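Local coordinates for zinc transport protein ZntB (Vibrio parahaemolyticus RIMD 2210633, PDB 3CK6) that probably takes up zinc ions across the inner membrane by symport with protons, its cytoplasmic domain forming a funnel-shaped homopentamer, at residues Ser65-His70 against Arg188-Ala193; Leu137-Ile142 against His210-Ala215; Ser182-Ile187 against Thr225-Leu230; Ala193-Ile198 against Phe214-Ile219. The protein carries 1 engineered substitution. All coordinates share one frame; numbering follows the deposited sequence.

Overall arrangement
From the N terminus, residues 65-70 lead into the edge strand of the sheet, and interaction 1 closes the long loop from there to 188-193 on helix 173-199. Interaction 2 opens inside that loop, on helix 134-161, and closes beyond it on helix 209-246, so the two cross. Interaction 3 opens at 182-187 and crosses both. Interaction 4 lies nested within the loop of interaction 3; it follows interaction 1 in series, sharing Ala193, and ends where interaction 2 ends, sharing Phe214 and Ala215. Together the contacts join the sheet edge to helix 173-199, and that helix and helix 134-161 to the long helix 209-246.

Interaction 1. Residues Ser65-His70 against Arg188-Ala193; sequences SRPSFH and RPQQYA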
loop_
_atom_site.group_PDB
_atom_site.type_symbol
_atom_site.label_atom_id
_atom_site.label_comp_id
_atom_site.label_asym_id
_atom_site.label_seq_id
_atom_site.Cartn_x
_atom_site.Cartn_y
_atom_site.Cartn_z
ATOM N N SER E 65 -2.710 21.802 -13.367
ATOM C CA SER E 65 -2.282 20.551 -13.997
ATOM C C SER E 65 -1.498 19.701 -12.999
ATOM O O SER E 65 -1.016 20.210 -11.968
ATOM C CB SER E 65 -1.409 20.840 -15.226
ATOM O OG SER E 65 -0.247 21.564 -14.816
ATOM N N ARG E 66 -1.397 18.407 -13.299
ATOM C CA ARG E 66 -0.464 17.509 -12.632
ATOM C C ARG E 66 0.317 16.698 -13.693
ATOM O O ARG E 66 -0.199 16.426 -14.786
ATOM C CB ARG E 66 -1.193 16.584 -11.667
ATOM C CG ARG E 66 -2.046 15.534 -12.409
ATOM C CD ARG E 66 -2.774 14.632 -11.432
ATOM N NE ARG E 66 -1.951 13.569 -10.840
ATOM C CZ ARG E 66 -1.743 12.366 -11.380
ATOM N NH1 ARG E 66 -2.257 12.042 -12.570
ATOM N NH2 ARG E 66 -1.016 11.468 -10.723
ATOM N N PRO E 67 1.577 16.319 -13.387
ATOM C CA PRO E 67 2.223 15.413 -14.348
ATOM C C PRO E 67 1.388 14.157 -14.602
ATOM O O PRO E 67 0.850 13.539 -13.671
ATOM C CB PRO E 67 3.549 15.050 -13.674
ATOM C CG PRO E 67 3.833 16.253 -12.767
ATOM C CD PRO E 67 2.468 16.675 -12.263
ATOM N N SER E 68 1.290 13.786 -15.874
ATOM C CA SER E 68 0.421 12.705 -16.267
ATOM C C SER E 68 0.632 12.347 -17.725
ATOM O O SER E 68 1.161 13.138 -18.524
ATOM C CB SER E 68 -1.055 13.079 -16.048
ATOM O OG SER E 68 -1.316 14.403 -16.500
ATOM N N PHE E 69 0.162 11.163 -18.060
ATOM C CA PHE E 69 0.185 10.677 -19.421
ATOM C C PHE E 69 -1.247 10.329 -19.828
ATOM O O PHE E 69 -1.985 9.707 -19.062
ATOM C CB PHE E 69 1.097 9.451 -19.539
ATOM C CG PHE E 69 0.997 8.745 -20.892
ATOM C CD1 PHE E 69 1.737 9.201 -21.996
ATOM C CD2 PHE E 69 0.163 7.659 -21.051
ATOM C CE1 PHE E 69 1.639 8.583 -23.248
ATOM C CE2 PHE E 69 0.056 7.021 -22.310
ATOM C CZ PHE E 69 0.803 7.492 -23.410
ATOM N N HIS E 70 -1.620 10.719 -21.045
ATOM C CA HIS E 70 -2.980 10.575 -21.533
ATOM C C HIS E 70 -2.895 9.987 -22.936
ATOM O O HIS E 70 -2.558 10.703 -23.872
ATOM C CB HIS E 70 -3.657 11.947 -21.620
ATOM C CG HIS E 70 -3.698 12.695 -20.318
ATOM N ND1 HIS E 70 -4.749 12.589 -19.434
ATOM C CD2 HIS E 70 -2.822 13.562 -19.755
ATOM C CE1 HIS E 70 -4.517 13.347 -18.374
ATOM N NE2 HIS E 70 -3.352 13.946 -18.541
ATOM N N ARG E 188 6.582 12.694 -7.622
ATOM C CA ARG E 188 5.876 11.415 -7.519
ATOM C C ARG E 188 4.981 11.133 -8.765
ATOM O O ARG E 188 5.179 10.118 -9.450
ATOM C CB ARG E 188 5.106 11.347 -6.191
ATOM C CG ARG E 188 4.579 9.968 -5.820
ATOM C CD ARG E 188 4.518 9.815 -4.290
ATOM N NE ARG E 188 5.136 8.555 -3.851
ATOM C CZ ARG E 188 6.415 8.416 -3.493
ATOM N NH1 ARG E 188 6.868 7.218 -3.128
ATOM N NH2 ARG E 188 7.249 9.461 -3.498
ATOM N N PRO E 189 4.022 12.041 -9.098
ATOM C CA PRO E 189 3.262 11.876 -10.362
ATOM C C PRO E 189 4.109 11.770 -11.638
ATOM O O PRO E 189 3.712 11.054 -12.570
ATOM C CB PRO E 189 2.429 13.164 -10.445
ATOM C CG PRO E 189 2.320 13.649 -9.100
ATOM C CD PRO E 189 3.542 13.208 -8.331
ATOM N N GLN E 190 5.239 12.484 -11.693
ATOM C CA GLN E 190 6.138 12.443 -12.858
ATOM C C GLN E 190 6.659 11.038 -13.087
ATOM O O GLN E 190 6.783 10.586 -14.228
ATOM C CB GLN E 190 7.324 13.384 -12.646
ATOM C CG GLN E 190 8.191 13.662 -13.896
ATOM C CD GLN E 190 8.277 15.163 -14.174
ATOM O OE1 GLN E 190 7.275 15.866 -14.029
ATOM N NE2 GLN E 190 9.472 15.666 -14.523
ATOM N N GLN E 191 6.993 10.358 -12.000
ATOM C CA GLN E 191 7.416 8.958 -12.085
ATOM C C GLN E 191 6.335 8.095 -12.741
ATOM O O GLN E 191 6.634 7.293 -13.623
ATOM C CB GLN E 191 7.775 8.414 -10.698
ATOM C CG GLN E 191 8.408 7.000 -10.742
ATOM C CD GLN E 191 8.636 6.431 -9.350
ATOM O OE1 GLN E 191 9.146 7.105 -8.465
ATOM N NE2 GLN E 191 8.224 5.196 -9.152
ATOM N N TYR E 192 5.091 8.250 -12.290
ATOM C CA TYR E 192 3.987 7.488 -12.840
ATOM C C TYR E 192 3.672 7.855 -14.299
ATOM O O TYR E 192 3.297 6.978 -15.065
ATOM C CB TYR E 192 2.740 7.548 -11.961
ATOM C CG TYR E 192 2.989 7.227 -10.491
ATOM C CD1 TYR E 192 2.389 7.996 -9.489
ATOM C CD2 TYR E 192 3.849 6.185 -10.103
ATOM C CE1 TYR E 192 2.614 7.728 -8.138
ATOM C CE2 TYR E 192 4.089 5.910 -8.733
ATOM C CZ TYR E 192 3.458 6.692 -7.770
ATOM O OH TYR E 192 3.665 6.461 -6.420
ATOM N N ALA E 193 3.837 9.132 -14.663
ATOM C CA ALA E 193 3.608 9.623 -16.023
ATOM C C ALA E 193 4.602 8.965 -16.987
ATOM O O ALA E 193 4.220 8.477 -18.060
ATOM C CB ALA E 193 3.724 11.156 -16.085
HETATM O O HOH W 1 1.053 10.861 -13.311
#
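A chi1 of 71° sets CG of Arg66 between its backbone N and carbonyl carbon, and a further bend at chi3 (-79°) carries NH2 to within 3.8 Å of Pro189 CB. Gln190 instead bends at chi2 (124°), which lays OE1 3.7 Å from Pro67 CG while it accepts a hydrogen bond from the backbone N of Arg82. Pro67 makes the broadest contact. Pro67 CB rests 3.9 Å from Pro189 CB, with the two rings crossing at a slant, and 3.7 Å from Gln190 N. One turn on, Ala193 CB abuts the backbone at Ser68 N (3.6 Å). No direct hydrogen bond spans the segments, but one water donates to both Pro67 O (2.7 Å) and Pro189 O (2.8 Å). The guanidinium of Arg66 also reaches a neighbouring subunit, where NE forms a salt bridge with Glu224. This is a helix packed against the loop and first residues of strand 68-71, an outermost strand of the sheet within this chain, in the cytoplasmic alpha/beta domain of a CorA-family pentamer.

Interaction 2. Residues Leu137-Ile142 against His210-Ala215; sequences LLNQII and HQYRFA
The amide of Asn139 lies over one face of the Tyr212 ring, the two planes only 27° apart, and Asn139 CB comes to 3.9 Å from Tyr212 CZ. A chi1 of -163° puts CG of Asn139 anti to the backbone N and carries the amide there. Ile142 meets the same ring at its edge, CD1 to CE2 at 3.8 Å, and Leu138 CB lies 3.3 Å from Tyr212 OH. The other branch of Ile142, CG2, touches Ala215 CB at 4.0 Å, a turn on from Tyr212. The helices run nearly parallel, 14° between their local axes, which lie 10.2 Å apart; between them the chain passes back through helix 173-199, giving the up-down-up order of three long helices of this domain. A water accepts from Asn139 ND2 (3.0 Å) and donates to Gln211 O (2.8 Å). In the next shell, Asn139 OD1 takes a hydrogen bond from Arg208 NE, and Tyr212 OH is hydrogen-bonded to Ala135 O. Leu197 of helix 173-199 packs on both Tyr212 and Ile142.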
loop_
_atom_site.group_PDB
_atom_site.type_symbol
_atom_site.label_atom_id
_atom_site.label_comp_id
_atom_site.label_asym_id
_atom_site.label_seq_id
_atom_site.Cartn_x
_atom_site.Cartn_y
_atom_site.Cartn_z
ATOM N N LEU E 137 14.258 13.372 -29.225
ATOM C CA LEU E 137 13.898 14.660 -28.647
ATOM C C LEU E 137 13.141 14.523 -27.329
ATOM O O LEU E 137 13.476 15.181 -26.334
ATOM C CB LEU E 137 13.078 15.476 -29.660
ATOM C CG LEU E 137 12.492 16.793 -29.125
ATOM C CD1 LEU E 137 13.620 17.749 -28.710
ATOM C CD2 LEU E 137 11.607 17.421 -30.164
ATOM N N LEU E 138 12.096 13.702 -27.327
ATOM C CA LEU E 138 11.243 13.578 -26.140
ATOM C C LEU E 138 12.024 12.940 -24.986
ATOM O O LEU E 138 11.891 13.338 -23.835
ATOM C CB LEU E 138 10.007 12.752 -26.483
ATOM C CG LEU E 138 9.040 12.439 -25.342
ATOM C CD1 LEU E 138 8.572 13.726 -24.682
ATOM C CD2 LEU E 138 7.855 11.610 -25.839
ATOM N N ASN E 139 12.852 11.948 -25.322
ATOM C CA ASN E 139 13.779 11.333 -24.363
ATOM C C ASN E 139 14.694 12.369 -23.727
ATOM O O ASN E 139 14.878 12.383 -22.506
ATOM C CB ASN E 139 14.583 10.240 -25.096
ATOM C CG ASN E 139 15.277 9.244 -24.145
ATOM O OD1 ASN E 139 15.710 8.186 -24.602
ATOM N ND2 ASN E 139 15.418 9.588 -22.844
ATOM N N GLN E 140 15.245 13.265 -24.541
ATOM C CA GLN E 140 16.120 14.329 -24.025
ATOM C C GLN E 140 15.380 15.347 -23.162
ATOM O O GLN E 140 15.938 15.850 -22.193
ATOM C CB GLN E 140 16.843 15.044 -25.158
ATOM C CG GLN E 140 17.944 14.206 -25.817
ATOM C CD GLN E 140 18.841 15.026 -26.731
ATOM O OE1 GLN E 140 18.796 16.264 -26.730
ATOM N NE2 GLN E 140 19.654 14.338 -27.535
ATOM N N ILE E 141 14.134 15.655 -23.501
ATOM C CA ILE E 141 13.321 16.538 -22.648
ATOM C C ILE E 141 13.134 15.917 -21.252
ATOM O O ILE E 141 13.391 16.568 -20.224
ATOM C CB ILE E 141 11.941 16.875 -23.291
ATOM C CG1 ILE E 141 12.135 17.681 -24.589
ATOM C CG2 ILE E 141 11.032 17.660 -22.280
ATOM C CD1 ILE E 141 10.863 17.780 -25.474
ATOM N N ILE E 142 12.710 14.651 -21.226
ATOM C CA ILE E 142 12.484 13.919 -19.979
ATOM C C ILE E 142 13.784 13.860 -19.156
ATOM O O ILE E 142 13.809 14.267 -17.987
ATOM C CB ILE E 142 11.861 12.506 -20.259
ATOM C CG1 ILE E 142 10.435 12.646 -20.799
ATOM C CG2 ILE E 142 11.858 11.644 -19.012
ATOM C CD1 ILE E 142 9.921 11.412 -21.515
ATOM N N HIS E 210 15.380 0.827 -24.081
ATOM C CA HIS E 210 16.263 0.858 -22.914
ATOM C C HIS E 210 16.544 2.262 -22.415
ATOM O O HIS E 210 16.644 2.471 -21.196
ATOM C CB HIS E 210 17.555 0.081 -23.196
ATOM C CG HIS E 210 17.325 -1.214 -23.902
ATOM N ND1 HIS E 210 18.240 -1.762 -24.774
ATOM C CD2 HIS E 210 16.263 -2.058 -23.897
ATOM C CE1 HIS E 210 17.766 -2.896 -25.254
ATOM N NE2 HIS E 210 16.564 -3.093 -24.746
ATOM N N GLN E 211 16.654 3.222 -23.336
ATOM C CA GLN E 211 16.839 4.624 -22.943
ATOM C C GLN E 211 15.674 5.151 -22.085
ATOM O O GLN E 211 15.892 5.805 -21.055
ATOM C CB GLN E 211 17.072 5.534 -24.158
ATOM C CG GLN E 211 18.282 5.151 -25.012
ATOM C CD GLN E 211 17.911 4.323 -26.226
ATOM O OE1 GLN E 211 17.122 3.380 -26.135
ATOM N NE2 GLN E 211 18.506 4.652 -27.369
ATOM N N TYR E 212 14.438 4.873 -22.507
ATOM C CA TYR E 212 13.285 5.346 -21.733
ATOM C C TYR E 212 13.246 4.659 -20.352
ATOM O O TYR E 212 12.903 5.299 -19.364
ATOM C CB TYR E 212 11.959 5.206 -22.505
ATOM C CG TYR E 212 11.651 6.373 -23.442
ATOM C CD1 TYR E 212 12.074 6.349 -24.751
ATOM C CD2 TYR E 212 10.935 7.527 -22.999
ATOM C CE1 TYR E 212 11.807 7.418 -25.639
ATOM C CE2 TYR E 212 10.658 8.612 -23.913
ATOM C CZ TYR E 212 11.111 8.534 -25.222
ATOM O OH TYR E 212 10.865 9.537 -26.175
ATOM N N ARG E 213 13.649 3.387 -20.282
ATOM C CA ARG E 213 13.777 2.720 -18.979
ATOM C C ARG E 213 14.832 3.299 -18.032
ATOM O O ARG E 213 14.581 3.358 -16.835
ATOM C CB ARG E 213 13.960 1.211 -19.094
ATOM C CG ARG E 213 12.647 0.444 -19.119
ATOM C CD ARG E 213 12.384 -0.088 -20.493
ATOM N NE ARG E 213 11.122 -0.816 -20.612
ATOM C CZ ARG E 213 10.379 -0.822 -21.718
ATOM N NH1 ARG E 213 9.246 -1.525 -21.768
ATOM N NH2 ARG E 213 10.762 -0.106 -22.773
ATOM N N PHE E 214 15.991 3.692 -18.571
ATOM C CA PHE E 214 16.984 4.479 -17.826
ATOM C C PHE E 214 16.400 5.808 -17.299
ATOM O O PHE E 214 16.679 6.206 -16.166
ATOM C CB PHE E 214 18.232 4.749 -18.684
ATOM C CG PHE E 214 18.909 3.494 -19.211
ATOM C CD1 PHE E 214 18.934 2.325 -18.470
ATOM C CD2 PHE E 214 19.536 3.500 -20.453
ATOM C CE1 PHE E 214 19.553 1.165 -18.966
ATOM C CE2 PHE E 214 20.156 2.349 -20.956
ATOM C CZ PHE E 214 20.156 1.184 -20.211
ATOM N N ALA E 215 15.610 6.493 -18.122
ATOM C CA ALA E 215 14.925 7.727 -17.683
ATOM C C ALA E 215 13.932 7.459 -16.550
ATOM O O ALA E 215 13.868 8.206 -15.578
ATOM C CB ALA E 215 14.246 8.440 -18.858
HETATM O O HOH W 2 17.478 8.103 -21.209
#

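Interaction 3. Residues Ser182-Ile187 against Thr225-Leu230; sequences SIKRFI and TIEFYL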
loop_
_atom_site.group_PDB
_atom_site.type_symbol
_atom_site.label_atom_id
_atom_site.label_comp_id
_atom_site.label_asym_id
_atom_site.label_seq_id
_atom_site.Cartn_x
_atom_site.Cartn_y
_atom_site.Cartn_z
ATOM N N SER E 182 7.270 20.480 -1.603
ATOM C CA SER E 182 6.870 21.179 -2.829
ATOM C C SER E 182 7.294 20.402 -4.085
ATOM O O SER E 182 6.490 20.269 -5.011
ATOM C CB SER E 182 7.409 22.612 -2.869
ATOM O OG SER E 182 6.972 23.372 -1.752
ATOM N N ILE E 183 8.537 19.901 -4.109
ATOM C CA ILE E 183 9.066 19.057 -5.215
ATOM C C ILE E 183 8.329 17.738 -5.289
ATOM O O ILE E 183 7.961 17.263 -6.398
ATOM C CB ILE E 183 10.609 18.693 -5.040
ATOM C CG1 ILE E 183 11.514 19.930 -4.967
ATOM C CG2 ILE E 183 11.108 17.798 -6.156
ATOM C CD1 ILE E 183 11.158 21.083 -5.871
ATOM N N LYS E 184 8.157 17.116 -4.124
ATOM C CA LYS E 184 7.595 15.757 -4.058
ATOM C C LYS E 184 6.177 15.726 -4.637
ATOM O O LYS E 184 5.792 14.758 -5.300
ATOM C CB LYS E 184 7.585 15.237 -2.626
ATOM C CG LYS E 184 6.817 13.924 -2.469
ATOM C CD LYS E 184 6.864 13.466 -1.011
ATOM C CE LYS E 184 6.027 12.199 -0.815
ATOM N NZ LYS E 184 6.338 11.566 0.498
ATOM N N ARG E 185 5.435 16.808 -4.393
ATOM C CA ARG E 185 4.071 16.988 -4.884
ATOM C C ARG E 185 3.934 16.653 -6.375
ATOM O O ARG E 185 2.927 16.071 -6.799
ATOM C CB ARG E 185 3.607 18.428 -4.614
ATOM C CG ARG E 185 2.234 18.799 -5.184
ATOM C CD ARG E 185 2.017 20.297 -5.064
ATOM N NE ARG E 185 0.686 20.716 -5.500
ATOM C CZ ARG E 185 0.272 21.973 -5.526
ATOM N NH1 ARG E 185 1.094 22.956 -5.124
ATOM N NH2 ARG E 185 -0.983 22.256 -5.939
ATOM N N PHE E 186 4.950 17.019 -7.153
ATOM C CA PHE E 186 4.955 16.792 -8.608
ATOM C C PHE E 186 5.853 15.648 -9.086
ATOM O O PHE E 186 5.623 15.059 -10.149
ATOM C CB PHE E 186 5.352 18.072 -9.314
ATOM C CG PHE E 186 4.406 19.220 -9.033
ATOM C CD1 PHE E 186 3.056 19.111 -9.372
ATOM C CD2 PHE E 186 4.855 20.370 -8.406
ATOM C CE1 PHE E 186 2.159 20.158 -9.126
ATOM C CE2 PHE E 186 3.957 21.434 -8.144
ATOM C CZ PHE E 186 2.604 21.312 -8.513
ATOM N N ILE E 187 6.895 15.370 -8.328
ATOM C CA ILE E 187 7.873 14.401 -8.784
ATOM C C ILE E 187 7.394 12.957 -8.644
ATOM O O ILE E 187 7.697 12.120 -9.485
ATOM C CB ILE E 187 9.273 14.735 -8.240
ATOM C CG1 ILE E 187 9.731 16.006 -8.967
ATOM C CG2 ILE E 187 10.251 13.602 -8.497
ATOM C CD1 ILE E 187 11.116 16.461 -8.618
ATOM N N THR E 225 15.498 9.550 -3.298
ATOM C CA THR E 225 16.415 10.515 -2.704
ATOM C C THR E 225 15.660 11.570 -1.893
ATOM O O THR E 225 16.062 11.911 -0.768
ATOM C CB THR E 225 17.299 11.176 -3.780
ATOM O OG1 THR E 225 18.280 10.232 -4.193
ATOM C CG2 THR E 225 18.047 12.366 -3.178
ATOM N N ILE E 226 14.577 12.080 -2.473
ATOM C CA ILE E 226 13.670 13.000 -1.771
ATOM C C ILE E 226 13.185 12.410 -0.441
ATOM O O ILE E 226 13.229 13.088 0.581
ATOM C CB ILE E 226 12.480 13.425 -2.674
ATOM C CG1 ILE E 226 12.982 14.352 -3.784
ATOM C CG2 ILE E 226 11.367 14.156 -1.842
ATOM C CD1 ILE E 226 11.927 14.778 -4.723
ATOM N N GLU E 227 12.729 11.154 -0.459
ATOM C CA GLU E 227 12.258 10.494 0.768
ATOM C C GLU E 227 13.356 10.355 1.784
ATOM O O GLU E 227 13.124 10.510 2.986
ATOM C CB GLU E 227 11.625 9.124 0.495
ATOM C CG GLU E 227 10.354 9.196 -0.295
ATOM C CD GLU E 227 9.250 9.949 0.436
ATOM O OE1 GLU E 227 8.618 10.808 -0.203
ATOM O OE2 GLU E 227 9.032 9.688 1.640
ATOM N N PHE E 228 14.566 10.100 1.305
ATOM C CA PHE E 228 15.710 10.017 2.180
ATOM C C PHE E 228 16.005 11.376 2.814
ATOM O O PHE E 228 16.221 11.462 4.030
ATOM C CB PHE E 228 16.947 9.500 1.444
ATOM C CG PHE E 228 18.201 9.610 2.247
ATOM C CD1 PHE E 228 18.348 8.896 3.442
ATOM C CD2 PHE E 228 19.238 10.426 1.812
ATOM C CE1 PHE E 228 19.523 8.995 4.201
ATOM C CE2 PHE E 228 20.404 10.540 2.549
ATOM C CZ PHE E 228 20.551 9.831 3.762
ATOM N N TYR E 229 16.019 12.434 1.998
ATOM C CA TYR E 229 16.288 13.787 2.551
ATOM C C TYR E 229 15.216 14.201 3.553
ATOM O O TYR E 229 15.522 14.828 4.561
ATOM C CB TYR E 229 16.409 14.840 1.451
ATOM C CG TYR E 229 17.646 14.702 0.578
ATOM C CD1 TYR E 229 18.774 13.986 1.008
ATOM C CD2 TYR E 229 17.692 15.308 -0.665
ATOM C CE1 TYR E 229 19.913 13.878 0.206
ATOM C CE2 TYR E 229 18.818 15.202 -1.481
ATOM C CZ TYR E 229 19.916 14.488 -1.049
ATOM O OH TYR E 229 21.011 14.396 -1.881
ATOM N N LEU E 230 13.964 13.858 3.265
ATOM C CA LEU E 230 12.863 14.131 4.198
ATOM C C LEU E 230 13.083 13.367 5.501
ATOM O O LEU E 230 12.769 13.871 6.570
ATOM C CB LEU E 230 11.525 13.775 3.591
ATOM C CG LEU E 230 10.881 14.745 2.607
ATOM C CD1 LEU E 230 9.753 14.003 1.922
ATOM C CD2 LEU E 230 10.365 15.953 3.373
#
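Glu227 OE1 draws two cationic groups: Lys184 NZ, which donates to it in a salt bridge, and Arg188 NH2, which forms only a long, weak ion pair and would probably add to the positive potential felt by Glu227. The salt bridge from Lys184 NZ to Glu227 OE1 is modelled at 2.5 Å, shorter than usual, so its exact length is doubtful. The carboxylate oxygen is met on its syn side, with the nitrogen 19° out of the carboxylate plane. The two chains reach this point differently: the lysine is fully extended, whereas the glutamate bends at chi2 (-63°), and they cross at about a right angle. Beneath the ion pair the contact is apolar. Lys184 CB is 4.0 Å from Ile226 CG2, and farther out Lys184 CD comes to 4.2 Å from Leu230 CD1. Ile226 also sends CD1 toward the opposing helix, 4.3 Å from Ile187 CG2, and it packs closely against Ile183. The local axes are 10.8 Å apart and near antiparallel, crossing at -153°. Helix 134-161 packs against the same isoleucines, Tyr152 on Ile183 and Ile149 on Ile187, so three helices meet here, with Phe186 in cation-pi contact with Arg82 of strand 77-83.

Interaction 4. Residues Ala193-Ile198 against Phe214-Ile219; sequences AIRDLI and FAHNNI
His216 turns one face of its imidazole to the backbone of Arg195, whose CA lies over that face and whose CB is 3.8 Å from His216 NE2. With chi1 at -174°, CG of His216 is anti to the backbone N, and the ring reaches across to the facing helix. Two isoleucines close on the base of the same side chain. Ile198 comes in at a slant, CD1 to His216 CB at 3.7 Å, while Ile194 slides past in the opposite direction with CG2 3.9 Å from that CB. The other branch of Ile194 continues to Ile219, CD1 to CG2 at 3.9 Å. These residues fill the seam of an antiparallel helix pair, local axes 9.7 Å apart and crossing at -162°, between helix 173-199 and the long helix 209-246; as in CorA, the latter probably continues toward the membrane. The guanidinium of Arg195 turns off from the seam and grips Asp196 side-on, with NH2 3.0 Å and NE 3.3 Å from OD1. Both bonds lie close to the guanidinium plane. Behind Ile194 stands Ile142 of helix 134-161, and on the far side Asn217 OD1 accepts a hydrogen bond from Arg66 NH1 of a neighbouring subunit.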
loop_
_atom_site.group_PDB
_atom_site.type_symbol
_atom_site.label_atom_id
_atom_site.label_comp_id
_atom_site.label_asym_id
_atom_site.label_seq_id
_atom_site.Cartn_x
_atom_site.Cartn_y
_atom_site.Cartn_z
ATOM N N ALA E 193 3.837 9.132 -14.663
ATOM C CA ALA E 193 3.608 9.623 -16.023
ATOM C C ALA E 193 4.602 8.965 -16.987
ATOM O O ALA E 193 4.220 8.477 -18.060
ATOM C CB ALA E 193 3.724 11.156 -16.085
ATOM N N ILE E 194 5.862 8.895 -16.564
ATOM C CA ILE E 194 6.895 8.237 -17.356
ATOM C C ILE E 194 6.647 6.721 -17.456
ATOM O O ILE E 194 6.815 6.122 -18.530
ATOM C CB ILE E 194 8.331 8.597 -16.835
ATOM C CG1 ILE E 194 8.593 10.100 -17.049
ATOM C CG2 ILE E 194 9.423 7.693 -17.554
ATOM C CD1 ILE E 194 9.713 10.722 -16.163
ATOM N N ARG E 195 6.239 6.094 -16.352
ATOM C CA ARG E 195 5.863 4.678 -16.400
ATOM C C ARG E 195 4.748 4.463 -17.419
ATOM O O ARG E 195 4.840 3.566 -18.265
ATOM C CB ARG E 195 5.395 4.168 -15.039
ATOM C CG ARG E 195 5.114 2.647 -15.014
ATOM C CD ARG E 195 4.232 2.294 -13.841
ATOM N NE ARG E 195 2.959 3.012 -13.915
ATOM C CZ ARG E 195 2.250 3.394 -12.858
ATOM N NH1 ARG E 195 2.674 3.120 -11.631
ATOM N NH2 ARG E 195 1.111 4.052 -13.023
ATOM N N ASP E 196 3.718 5.307 -17.322
ATOM C CA ASP E 196 2.557 5.230 -18.183
ATOM C C ASP E 196 2.922 5.438 -19.639
ATOM O O ASP E 196 2.423 4.735 -20.489
ATOM C CB ASP E 196 1.480 6.231 -17.754
ATOM C CG ASP E 196 0.790 5.830 -16.461
ATOM O OD1 ASP E 196 1.038 4.712 -15.947
ATOM O OD2 ASP E 196 -0.003 6.639 -15.947
ATOM N N LEU E 197 3.791 6.408 -19.907
ATOM C CA LEU E 197 4.270 6.629 -21.251
ATOM C C LEU E 197 4.928 5.356 -21.782
ATOM O O LEU E 197 4.662 4.950 -22.905
ATOM C CB LEU E 197 5.263 7.780 -21.287
ATOM C CG LEU E 197 6.080 7.944 -22.569
ATOM C CD1 LEU E 197 5.186 8.443 -23.702
ATOM C CD2 LEU E 197 7.199 8.939 -22.271
ATOM N N ILE E 198 5.778 4.736 -20.969
ATOM C CA ILE E 198 6.480 3.491 -21.399
ATOM C C ILE E 198 5.498 2.364 -21.670
ATOM O O ILE E 198 5.605 1.658 -22.683
ATOM C CB ILE E 198 7.560 3.058 -20.366
ATOM C CG1 ILE E 198 8.693 4.083 -20.350
ATOM C CG2 ILE E 198 8.146 1.659 -20.697
ATOM C CD1 ILE E 198 9.667 3.945 -19.179
ATOM N N PHE E 214 15.991 3.692 -18.571
ATOM C CA PHE E 214 16.984 4.479 -17.826
ATOM C C PHE E 214 16.400 5.808 -17.299
ATOM O O PHE E 214 16.679 6.206 -16.166
ATOM C CB PHE E 214 18.232 4.749 -18.684
ATOM C CG PHE E 214 18.909 3.494 -19.211
ATOM C CD1 PHE E 214 18.934 2.325 -18.470
ATOM C CD2 PHE E 214 19.536 3.500 -20.453
ATOM C CE1 PHE E 214 19.553 1.165 -18.966
ATOM C CE2 PHE E 214 20.156 2.349 -20.956
ATOM C CZ PHE E 214 20.156 1.184 -20.211
ATOM N N ALA E 215 15.610 6.493 -18.122
ATOM C CA ALA E 215 14.925 7.727 -17.683
ATOM C C ALA E 215 13.932 7.459 -16.550
ATOM O O ALA E 215 13.868 8.206 -15.578
ATOM C CB ALA E 215 14.246 8.440 -18.858
ATOM N N HIS E 216 13.176 6.375 -16.669
ATOM C CA HIS E 216 12.303 5.934 -15.583
ATOM C C HIS E 216 13.081 5.585 -14.287
ATOM O O HIS E 216 12.650 5.938 -13.191
ATOM C CB HIS E 216 11.452 4.735 -16.034
ATOM C CG HIS E 216 10.438 4.323 -15.022
ATOM N ND1 HIS E 216 10.284 3.021 -14.610
ATOM C CD2 HIS E 216 9.549 5.053 -14.301
ATOM C CE1 HIS E 216 9.341 2.961 -13.685
ATOM N NE2 HIS E 216 8.875 4.178 -13.485
ATOM N N ASN E 217 14.199 4.865 -14.431
ATOM C CA ASN E 217 15.059 4.548 -13.291
ATOM C C ASN E 217 15.580 5.832 -12.626
ATOM O O ASN E 217 15.618 5.933 -11.394
ATOM C CB ASN E 217 16.219 3.647 -13.682
ATOM C CG ASN E 217 16.864 2.973 -12.466
ATOM O OD1 ASN E 217 16.169 2.405 -11.626
ATOM N ND2 ASN E 217 18.191 3.031 -12.378
ATOM N N ASN E 218 15.976 6.807 -13.441
ATOM C CA ASN E 218 16.403 8.108 -12.893
ATOM C C ASN E 218 15.344 8.859 -12.086
ATOM O O ASN E 218 15.662 9.421 -11.034
ATOM C CB ASN E 218 16.993 9.007 -13.986
ATOM C CG ASN E 218 18.359 8.515 -14.456
ATOM O OD1 ASN E 218 19.052 7.844 -13.710
ATOM N ND2 ASN E 218 18.725 8.809 -15.707
ATOM N N ILE E 219 14.108 8.912 -12.580
ATOM C CA ILE E 219 13.037 9.614 -11.830
ATOM C C ILE E 219 12.711 8.839 -10.534
ATOM O O ILE E 219 12.492 9.444 -9.505
ATOM C CB ILE E 219 11.763 9.914 -12.673
ATOM C CG1 ILE E 219 10.739 10.755 -11.867
ATOM C CG2 ILE E 219 11.124 8.653 -13.182
ATOM C CD1 ILE E 219 11.166 12.206 -11.691
#